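Local coordinates for protein NADP-dependent glyceraldehyde-3-phosphate dehydrogenase (Bacillus halodurans, PDB 3PRL) that probably catalyses the NADP-dependent, non-phosphorylating oxidation of glyceraldehyde 3-phosphate, as a member of the aldehyde dehydrogenase family, at residues N181-S192 with G210-R218; I232-T241 with I254-G262. All blocks are in the same frame, centred on the assembly; numbering follows the deposited sequence.

Contact 1: N181-S192 with G210-R218; sequences NTVVFKPATQGS and GIIQVVTGR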
loop_
_atom_site.group_PDB
_atom_site.type_symbol
_atom_site.label_atom_id
_atom_site.label_comp_id
_atom_site.label_asym_id
_atom_site.label_seq_id
_atom_site.Cartn_x
_atom_site.Cartn_y
_atom_site.Cartn_z
ATOM N N ASN D 181 -7.623 -11.681 18.072
ATOM C CA ASN D 181 -6.984 -12.023 19.354
ATOM C C ASN D 181 -8.062 -12.048 20.432
ATOM O O ASN D 181 -9.173 -11.619 20.190
ATOM C CB ASN D 181 -5.927 -10.971 19.719
ATOM C CG ASN D 181 -4.804 -10.882 18.687
ATOM O OD1 ASN D 181 -3.848 -11.651 18.749
ATOM N ND2 ASN D 181 -4.916 -9.931 17.739
ATOM N N THR D 182 -7.729 -12.567 21.615
ATOM C CA THR D 182 -8.559 -12.366 22.801
ATOM C C THR D 182 -7.807 -11.480 23.806
ATOM O O THR D 182 -6.615 -11.209 23.631
ATOM C CB THR D 182 -9.063 -13.695 23.404
ATOM O OG1 THR D 182 -7.951 -14.539 23.735
ATOM C CG2 THR D 182 -9.955 -14.410 22.400
ATOM N N VAL D 183 -8.513 -10.995 24.827
ATOM C CA VAL D 183 -7.929 -10.028 25.745
ATOM C C VAL D 183 -8.030 -10.424 27.213
ATOM O O VAL D 183 -9.092 -10.819 27.724
ATOM C CB VAL D 183 -8.469 -8.591 25.523
ATOM C CG1 VAL D 183 -7.941 -7.655 26.579
ATOM C CG2 VAL D 183 -8.088 -8.053 24.147
ATOM N N VAL D 184 -6.890 -10.326 27.884
ATOM C CA VAL D 184 -6.873 -10.200 29.333
ATOM C C VAL D 184 -6.665 -8.718 29.637
ATOM O O VAL D 184 -5.637 -8.143 29.269
ATOM C CB VAL D 184 -5.799 -11.099 29.965
ATOM C CG1 VAL D 184 -5.720 -10.866 31.462
ATOM C CG2 VAL D 184 -6.147 -12.534 29.699
ATOM N N PHE D 185 -7.686 -8.101 30.233
ATOM C CA PHE D 185 -7.715 -6.667 30.533
ATOM C C PHE D 185 -7.425 -6.381 32.012
ATOM O O PHE D 185 -8.180 -6.807 32.898
ATOM C CB PHE D 185 -9.077 -6.069 30.157
ATOM C CG PHE D 185 -9.224 -4.577 30.483
ATOM C CD1 PHE D 185 -8.159 -3.685 30.288
ATOM C CD2 PHE D 185 -10.437 -4.068 30.963
ATOM C CE1 PHE D 185 -8.272 -2.332 30.586
ATOM C CE2 PHE D 185 -10.571 -2.699 31.248
ATOM C CZ PHE D 185 -9.487 -1.828 31.060
ATOM N N LYS D 186 -6.341 -5.653 32.264
ATOM C CA LYS D 186 -6.014 -5.173 33.629
ATOM C C LYS D 186 -6.017 -3.648 33.712
ATOM O O LYS D 186 -5.028 -3.022 33.337
ATOM C CB LYS D 186 -4.660 -5.736 34.112
ATOM C CG LYS D 186 -4.213 -5.285 35.549
ATOM C CD LYS D 186 -5.383 -5.236 36.548
ATOM C CE LYS D 186 -5.170 -4.233 37.679
ATOM N NZ LYS D 186 -6.479 -3.674 38.170
ATOM N N PRO D 187 -7.124 -3.041 34.219
ATOM C CA PRO D 187 -7.139 -1.573 34.365
ATOM C C PRO D 187 -6.218 -1.100 35.475
ATOM O O PRO D 187 -5.908 -1.871 36.360
ATOM C CB PRO D 187 -8.593 -1.267 34.769
ATOM C CG PRO D 187 -9.134 -2.536 35.300
ATOM C CD PRO D 187 -8.419 -3.644 34.588
ATOM N N ALA D 188 -5.780 0.156 35.440
ATOM C CA ALA D 188 -5.210 0.749 36.640
ATOM C C ALA D 188 -6.285 0.639 37.726
ATOM O O ALA D 188 -7.490 0.796 37.444
ATOM C CB ALA D 188 -4.850 2.193 36.397
ATOM N N THR D 189 -5.872 0.360 38.955
ATOM C CA THR D 189 -6.842 0.181 40.042
ATOM C C THR D 189 -7.664 1.457 40.248
ATOM O O THR D 189 -8.895 1.407 40.413
ATOM C CB THR D 189 -6.175 -0.318 41.353
ATOM O OG1 THR D 189 -5.823 -1.696 41.199
ATOM C CG2 THR D 189 -7.139 -0.190 42.563
ATOM N N GLN D 190 -6.984 2.601 40.241
ATOM C CA GLN D 190 -7.692 3.862 40.156
ATOM C C GLN D 190 -8.069 4.039 38.679
ATOM O O GLN D 190 -7.225 4.397 37.852
ATOM C CB GLN D 190 -6.834 5.020 40.680
ATOM C CG GLN D 190 -7.657 6.221 41.190
ATOM C CD GLN D 190 -8.556 5.878 42.368
ATOM O OE1 GLN D 190 -8.137 5.195 43.303
ATOM N NE2 GLN D 190 -9.804 6.361 42.331
ATOM N N GLY D 191 -9.328 3.745 38.360
ATOM C CA GLY D 191 -9.803 3.681 36.968
ATOM C C GLY D 191 -10.473 2.343 36.668
ATOM O O GLY D 191 -11.177 2.194 35.661
ATOM N N SER D 192 -10.258 1.366 37.540
ATOM C CA SER D 192 -10.883 0.062 37.375
ATOM C C SER D 192 -12.426 0.085 37.302
ATOM O O SER D 192 -13.010 -0.721 36.571
ATOM C CB SER D 192 -10.415 -0.886 38.473
ATOM O OG SER D 192 -9.030 -1.164 38.322
ATOM N N GLY D 210 -15.291 -15.364 27.135
ATOM C CA GLY D 210 -13.828 -15.518 27.117
ATOM C C GLY D 210 -13.011 -14.504 26.325
ATOM O O GLY D 210 -11.875 -14.193 26.701
ATOM N N ILE D 211 -13.572 -13.989 25.230
ATOM C CA ILE D 211 -12.876 -13.036 24.333
ATOM C C ILE D 211 -12.282 -11.842 25.065
ATOM O O ILE D 211 -11.182 -11.373 24.730
ATOM C CB ILE D 211 -13.828 -12.510 23.228
ATOM C CG1 ILE D 211 -14.522 -13.670 22.525
ATOM C CG2 ILE D 211 -13.080 -11.625 22.219
ATOM C CD1 ILE D 211 -13.589 -14.782 22.113
ATOM N N ILE D 212 -13.042 -11.357 26.047
ATOM C CA ILE D 212 -12.619 -10.343 26.993
ATOM C C ILE D 212 -12.742 -10.890 28.422
ATOM O O ILE D 212 -13.814 -11.349 28.839
ATOM C CB ILE D 212 -13.436 -9.013 26.822
ATOM C CG1 ILE D 212 -13.004 -7.937 27.844
ATOM C CG2 ILE D 212 -14.947 -9.267 26.880
ATOM C CD1 ILE D 212 -11.641 -7.307 27.541
ATOM N N GLN D 213 -11.620 -10.863 29.139
ATOM C CA GLN D 213 -11.569 -11.164 30.570
ATOM C C GLN D 213 -11.023 -9.935 31.295
ATOM O O GLN D 213 -10.094 -9.282 30.801
ATOM C CB GLN D 213 -10.668 -12.373 30.830
ATOM C CG GLN D 213 -10.878 -13.535 29.849
ATOM C CD GLN D 213 -12.064 -14.415 30.200
ATOM O OE1 GLN D 213 -13.190 -13.931 30.410
ATOM N NE2 GLN D 213 -11.820 -15.723 30.274
ATOM N N VAL D 214 -11.619 -9.600 32.442
ATOM C CA VAL D 214 -11.117 -8.488 33.265
ATOM C C VAL D 214 -10.388 -9.042 34.477
ATOM O O VAL D 214 -10.941 -9.833 35.234
ATOM C CB VAL D 214 -12.236 -7.524 33.742
ATOM C CG1 VAL D 214 -11.632 -6.302 34.462
ATOM C CG2 VAL D 214 -13.120 -7.093 32.576
ATOM N N VAL D 215 -9.127 -8.660 34.633
ATOM C CA VAL D 215 -8.374 -9.069 35.803
ATOM C C VAL D 215 -8.130 -7.846 36.652
ATOM O O VAL D 215 -7.592 -6.864 36.181
ATOM C CB VAL D 215 -7.054 -9.815 35.453
ATOM C CG1 VAL D 215 -7.372 -11.214 34.899
ATOM C CG2 VAL D 215 -6.185 -9.014 34.461
ATOM N N THR D 216 -8.576 -7.899 37.904
ATOM C CA THR D 216 -8.294 -6.842 38.849
ATOM C C THR D 216 -7.612 -7.428 40.075
ATOM O O THR D 216 -7.809 -8.589 40.426
ATOM C CB THR D 216 -9.567 -6.053 39.259
ATOM O OG1 THR D 216 -10.555 -6.961 39.757
ATOM C CG2 THR D 216 -10.131 -5.270 38.070
ATOM N N GLY D 217 -6.804 -6.612 40.725
ATOM C CA GLY D 217 -6.018 -7.078 41.837
ATOM C C GLY D 217 -5.023 -6.014 42.188
ATOM O O GLY D 217 -4.763 -5.106 41.394
ATOM N N ARG D 218 -4.466 -6.140 43.385
ATOM C CA ARG D 218 -3.565 -5.142 43.943
ATOM C C ARG D 218 -2.572 -4.575 42.909
ATOM O O ARG D 218 -2.706 -3.423 42.481
ATOM C CB ARG D 218 -2.875 -5.717 45.187
ATOM C CG ARG D 218 -3.868 -6.383 46.158
ATOM C CD ARG D 218 -3.619 -5.968 47.603
ATOM N NE ARG D 218 -3.611 -4.511 47.759
ATOM C CZ ARG D 218 -4.491 -3.812 48.474
ATOM N NH1 ARG D 218 -4.383 -2.489 48.537
ATOM N NH2 ARG D 218 -5.466 -4.426 49.138
#

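Contact 2: I232-T241 with I254-G262; sequences IDMITFTGGT and IPVVLELGG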
loop_
_atom_site.group_PDB
_atom_site.type_symbol
_atom_site.label_atom_id
_atom_site.label_comp_id
_atom_site.label_asym_id
_atom_site.label_seq_id
_atom_site.Cartn_x
_atom_site.Cartn_y
_atom_site.Cartn_z
ATOM N N ILE D 232 0.549 -15.609 27.607
ATOM C CA ILE D 232 0.458 -14.278 27.006
ATOM C C ILE D 232 1.370 -14.198 25.784
ATOM O O ILE D 232 2.569 -14.535 25.851
ATOM C CB ILE D 232 0.838 -13.167 28.028
ATOM C CG1 ILE D 232 -0.097 -13.186 29.261
ATOM C CG2 ILE D 232 0.900 -11.783 27.366
ATOM C CD1 ILE D 232 -1.551 -12.764 29.009
ATOM N N ASP D 233 0.791 -13.761 24.663
ATOM C CA ASP D 233 1.487 -13.744 23.394
ATOM C C ASP D 233 1.798 -12.320 22.962
ATOM O O ASP D 233 2.413 -12.126 21.934
ATOM C CB ASP D 233 0.646 -14.459 22.329
ATOM C CG ASP D 233 0.168 -15.820 22.796
ATOM O OD1 ASP D 233 0.977 -16.772 22.771
ATOM O OD2 ASP D 233 -1.012 -15.938 23.214
ATOM N N MET D 234 1.355 -11.332 23.745
ATOM C CA MET D 234 1.606 -9.922 23.460
ATOM C C MET D 234 1.215 -9.028 24.633
ATOM O O MET D 234 0.137 -9.216 25.237
ATOM C CB MET D 234 0.828 -9.495 22.198
ATOM C CG MET D 234 1.243 -8.158 21.580
ATOM S SD MET D 234 0.214 -6.738 22.035
ATOM C CE MET D 234 0.952 -5.551 20.915
ATOM N N ILE D 235 2.075 -8.050 24.939
ATOM C CA ILE D 235 1.778 -7.037 25.957
ATOM C C ILE D 235 1.691 -5.627 25.372
ATOM O O ILE D 235 2.582 -5.211 24.644
ATOM C CB ILE D 235 2.827 -7.015 27.141
ATOM C CG1 ILE D 235 3.007 -8.396 27.756
ATOM C CG2 ILE D 235 2.436 -5.987 28.227
ATOM C CD1 ILE D 235 1.793 -8.929 28.381
ATOM N N THR D 236 0.620 -4.904 25.705
ATOM C CA THR D 236 0.535 -3.466 25.412
ATOM C C THR D 236 0.212 -2.627 26.647
ATOM O O THR D 236 -0.824 -2.799 27.298
ATOM C CB THR D 236 -0.439 -3.164 24.270
ATOM O OG1 THR D 236 -0.506 -1.753 24.077
ATOM C CG2 THR D 236 -1.839 -3.742 24.557
ATOM N N PHE D 237 1.100 -1.692 26.954
ATOM C CA PHE D 237 1.044 -1.034 28.249
ATOM C C PHE D 237 1.241 0.461 28.142
ATOM O O PHE D 237 2.152 0.951 27.450
ATOM C CB PHE D 237 2.086 -1.678 29.182
ATOM C CG PHE D 237 2.383 -0.890 30.434
ATOM C CD1 PHE D 237 1.713 -1.164 31.620
ATOM C CD2 PHE D 237 3.358 0.099 30.431
ATOM C CE1 PHE D 237 2.001 -0.444 32.794
ATOM C CE2 PHE D 237 3.646 0.824 31.584
ATOM C CZ PHE D 237 2.971 0.544 32.769
ATOM N N THR D 238 0.373 1.179 28.854
ATOM C CA THR D 238 0.515 2.602 29.031
ATOM C C THR D 238 0.613 2.875 30.522
ATOM O O THR D 238 -0.200 2.371 31.303
ATOM C CB THR D 238 -0.682 3.359 28.450
ATOM O OG1 THR D 238 -0.796 3.068 27.057
ATOM C CG2 THR D 238 -0.515 4.832 28.641
ATOM N N GLY D 239 1.616 3.655 30.917
ATOM C CA GLY D 239 1.782 4.021 32.311
ATOM C C GLY D 239 3.119 4.649 32.628
ATOM O O GLY D 239 3.713 5.336 31.793
ATOM N N GLY D 240 3.597 4.409 33.845
ATOM C CA GLY D 240 4.807 5.055 34.337
ATOM C C GLY D 240 6.008 4.403 33.700
ATOM O O GLY D 240 5.922 3.256 33.248
ATOM N N THR D 241 7.121 5.126 33.662
ATOM C CA THR D 241 8.318 4.625 32.975
ATOM C C THR D 241 8.889 3.447 33.748
ATOM O O THR D 241 9.105 2.373 33.173
ATOM C CB THR D 241 9.356 5.745 32.750
ATOM O OG1 THR D 241 8.757 6.764 31.949
ATOM C CG2 THR D 241 10.599 5.221 32.042
ATOM N N ILE D 254 8.003 -12.449 23.605
ATOM C CA ILE D 254 6.786 -11.874 23.037
ATOM C C ILE D 254 6.930 -10.404 22.658
ATOM O O ILE D 254 7.843 -9.712 23.126
ATOM C CB ILE D 254 5.556 -12.108 23.960
ATOM C CG1 ILE D 254 5.600 -11.188 25.190
ATOM C CG2 ILE D 254 5.437 -13.595 24.341
ATOM C CD1 ILE D 254 4.325 -11.228 26.028
ATOM N N PRO D 255 6.044 -9.921 21.783
ATOM C CA PRO D 255 6.099 -8.494 21.471
ATOM C C PRO D 255 5.605 -7.682 22.657
ATOM O O PRO D 255 4.649 -8.093 23.316
ATOM C CB PRO D 255 5.131 -8.353 20.295
ATOM C CG PRO D 255 4.780 -9.770 19.870
ATOM C CD PRO D 255 5.009 -10.639 21.006
ATOM N N VAL D 256 6.264 -6.551 22.920
ATOM C CA VAL D 256 5.883 -5.657 23.997
ATOM C C VAL D 256 5.846 -4.209 23.513
ATOM O O VAL D 256 6.845 -3.667 23.053
ATOM C CB VAL D 256 6.794 -5.796 25.260
ATOM C CG1 VAL D 256 6.228 -4.973 26.416
ATOM C CG2 VAL D 256 6.892 -7.247 25.680
ATOM N N VAL D 257 4.662 -3.617 23.621
ATOM C CA VAL D 257 4.408 -2.255 23.198
ATOM C C VAL D 257 4.216 -1.405 24.467
ATOM O O VAL D 257 3.457 -1.765 25.354
ATOM C CB VAL D 257 3.192 -2.205 22.227
ATOM C CG1 VAL D 257 2.587 -0.809 22.114
ATOM C CG2 VAL D 257 3.605 -2.718 20.832
ATOM N N LEU D 258 4.958 -0.306 24.565
ATOM C CA LEU D 258 4.895 0.542 25.753
ATOM C C LEU D 258 4.677 2.008 25.406
ATOM O O LEU D 258 5.335 2.560 24.516
ATOM C CB LEU D 258 6.175 0.410 26.594
ATOM C CG LEU D 258 6.676 -0.958 27.069
ATOM C CD1 LEU D 258 8.117 -0.884 27.571
ATOM C CD2 LEU D 258 5.769 -1.490 28.168
ATOM N N GLU D 259 3.728 2.608 26.111
ATOM C CA GLU D 259 3.528 4.041 26.090
ATOM C C GLU D 259 3.874 4.553 27.485
ATOM O O GLU D 259 3.160 4.277 28.444
ATOM C CB GLU D 259 2.078 4.358 25.700
ATOM C CG GLU D 259 1.656 3.614 24.431
ATOM C CD GLU D 259 0.198 3.779 24.078
ATOM O OE1 GLU D 259 -0.122 3.645 22.881
ATOM O OE2 GLU D 259 -0.628 4.031 24.978
ATOM N N LEU D 260 4.975 5.280 27.593
ATOM C CA LEU D 260 5.455 5.731 28.903
ATOM C C LEU D 260 5.481 7.258 29.009
ATOM O O LEU D 260 4.684 7.949 28.367
ATOM C CB LEU D 260 6.822 5.086 29.249
ATOM C CG LEU D 260 6.881 3.576 28.927
ATOM C CD1 LEU D 260 8.263 2.988 29.008
ATOM C CD2 LEU D 260 5.923 2.788 29.785
ATOM N N GLY D 261 6.381 7.781 29.836
ATOM C CA GLY D 261 6.396 9.200 30.143
ATOM C C GLY D 261 7.004 10.104 29.091
ATOM O O GLY D 261 7.757 9.664 28.203
ATOM N N GLY D 262 6.680 11.389 29.214
ATOM C CA GLY D 262 7.223 12.394 28.323
ATOM C C GLY D 262 7.729 13.587 29.088
ATOM O O GLY D 262 7.332 13.825 30.227
#

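Contact 1: N181-S192 with G210-R218
Strands 182-186 and 212-214 run side by side and parallel, their short axes 4.7 Å apart at an angle of 18°. They are the two strands of a right-handed beta-alpha-beta crossover in the Rossmann-like coenzyme domain of the aldehyde dehydrogenase fold, and helix 192-204 makes the connection. V183 and F185 each give their N-H to the second strand and take one back through O. The bond from V183 N to I211 O is 2.7 Å. The bond from F185 N to Q213 O is also 2.7 Å.

On the face of V183 and F185, I212 lies alongside V183. Its CG1 is anti to the backbone N, and the turn at chi2 (73°) brings CD1 to 3.8 Å from V183 CG1. The same CD1 also touches F185 CB. P187 CD sits over the centre of the F185 ring, 3.9 Å above its plane. The other face holds V184, whose CG1 meets V215 CG2 at 3.6 Å. Helix 48-65 packs beside V215 there.

K186 and T189 belong to the NADP(+) site, which is without coenzyme in this chain. K186 CB rests on V215 CG2. Its NZ comes near T216 and makes a weak hydrogen bond to P187 O. A methionine in place of K186 would probably leave the coenzyme site without this positive charge and P187 O without its weak bond to NZ. Next along the chain, P187 CG touches T216 CG2 at 4.0 Å, while T216 OG1 turns to the carbonyl of P44.

Contact 2: I232-T241 with I254-G262
F237 meets L258 and L260 in two different ways. L258 CD2 comes obliquely to the ring, 3.7 Å from F237 CD2. L260 lies roughly perpendicular to F237 and sets its CD2 at the ring edge, 3.5 Å from F237 CE2. The carbonyl O of G240 lies at the ring edge too, in plane. F237 is on the I235 side of the sheet, and helix 241-250 packs against it through T243 and I247.

Further back on this side, I254 CD1 touches both I235 CG1, at 3.6 Å, and I232 CG2. V256 CG1 faces I235 CB. L258 and L260 also pack on M253 of a neighbouring subunit.

Strands 234-238 and 256-259 form a parallel beta-alpha-beta unit of the Rossmann-like coenzyme domain, with helix 241-250 as the crossover. Their axes differ by 7°. Five backbone hydrogen bonds join the segments, from I235 N to P255 O through to G239 N to E259 O at 3.0 Å. The last of these continues the pairing into the glycine turn, where G240 is part of the NADP(+) site.

The opposite face carries T236, T238, V257 and E259. T236 OG1 runs alongside V257 CG1, and the M234 chain bends at chi2 so that CE reaches V257 CG2 at 3.9 Å. E259, the predicted active-site glutamate, is modelled in two conformers. In the one described here its OE1 forms a salt bridge with R446. T238 OG1 is hydrogen-bonded to K172. Beyond the strands, T241 OG1 takes a weak hydrogen bond from G261 N at 3.3 Å.

How the contacts relate
Following the chain from the N terminus, strand 144-159 precedes both contacts and later lies between them in the sheet. The chain then passes through helix 167-178 into 181-192. Contact 1 closes the loop around helix 192-204 when 210-218 returns. Helix 223-227 follows, and the chain crosses to the far side of strand 144-159. There contact 2 closes a second loop, around helix 241-250. The two loops are in series, neither nested nor crossed. Their centres lie about 15 Å apart and they do not touch. Strand 144-159 joins them by pairing with 182-186 on one side and 234-238 on the other. Both contacts therefore belong to one coenzyme-binding sheet.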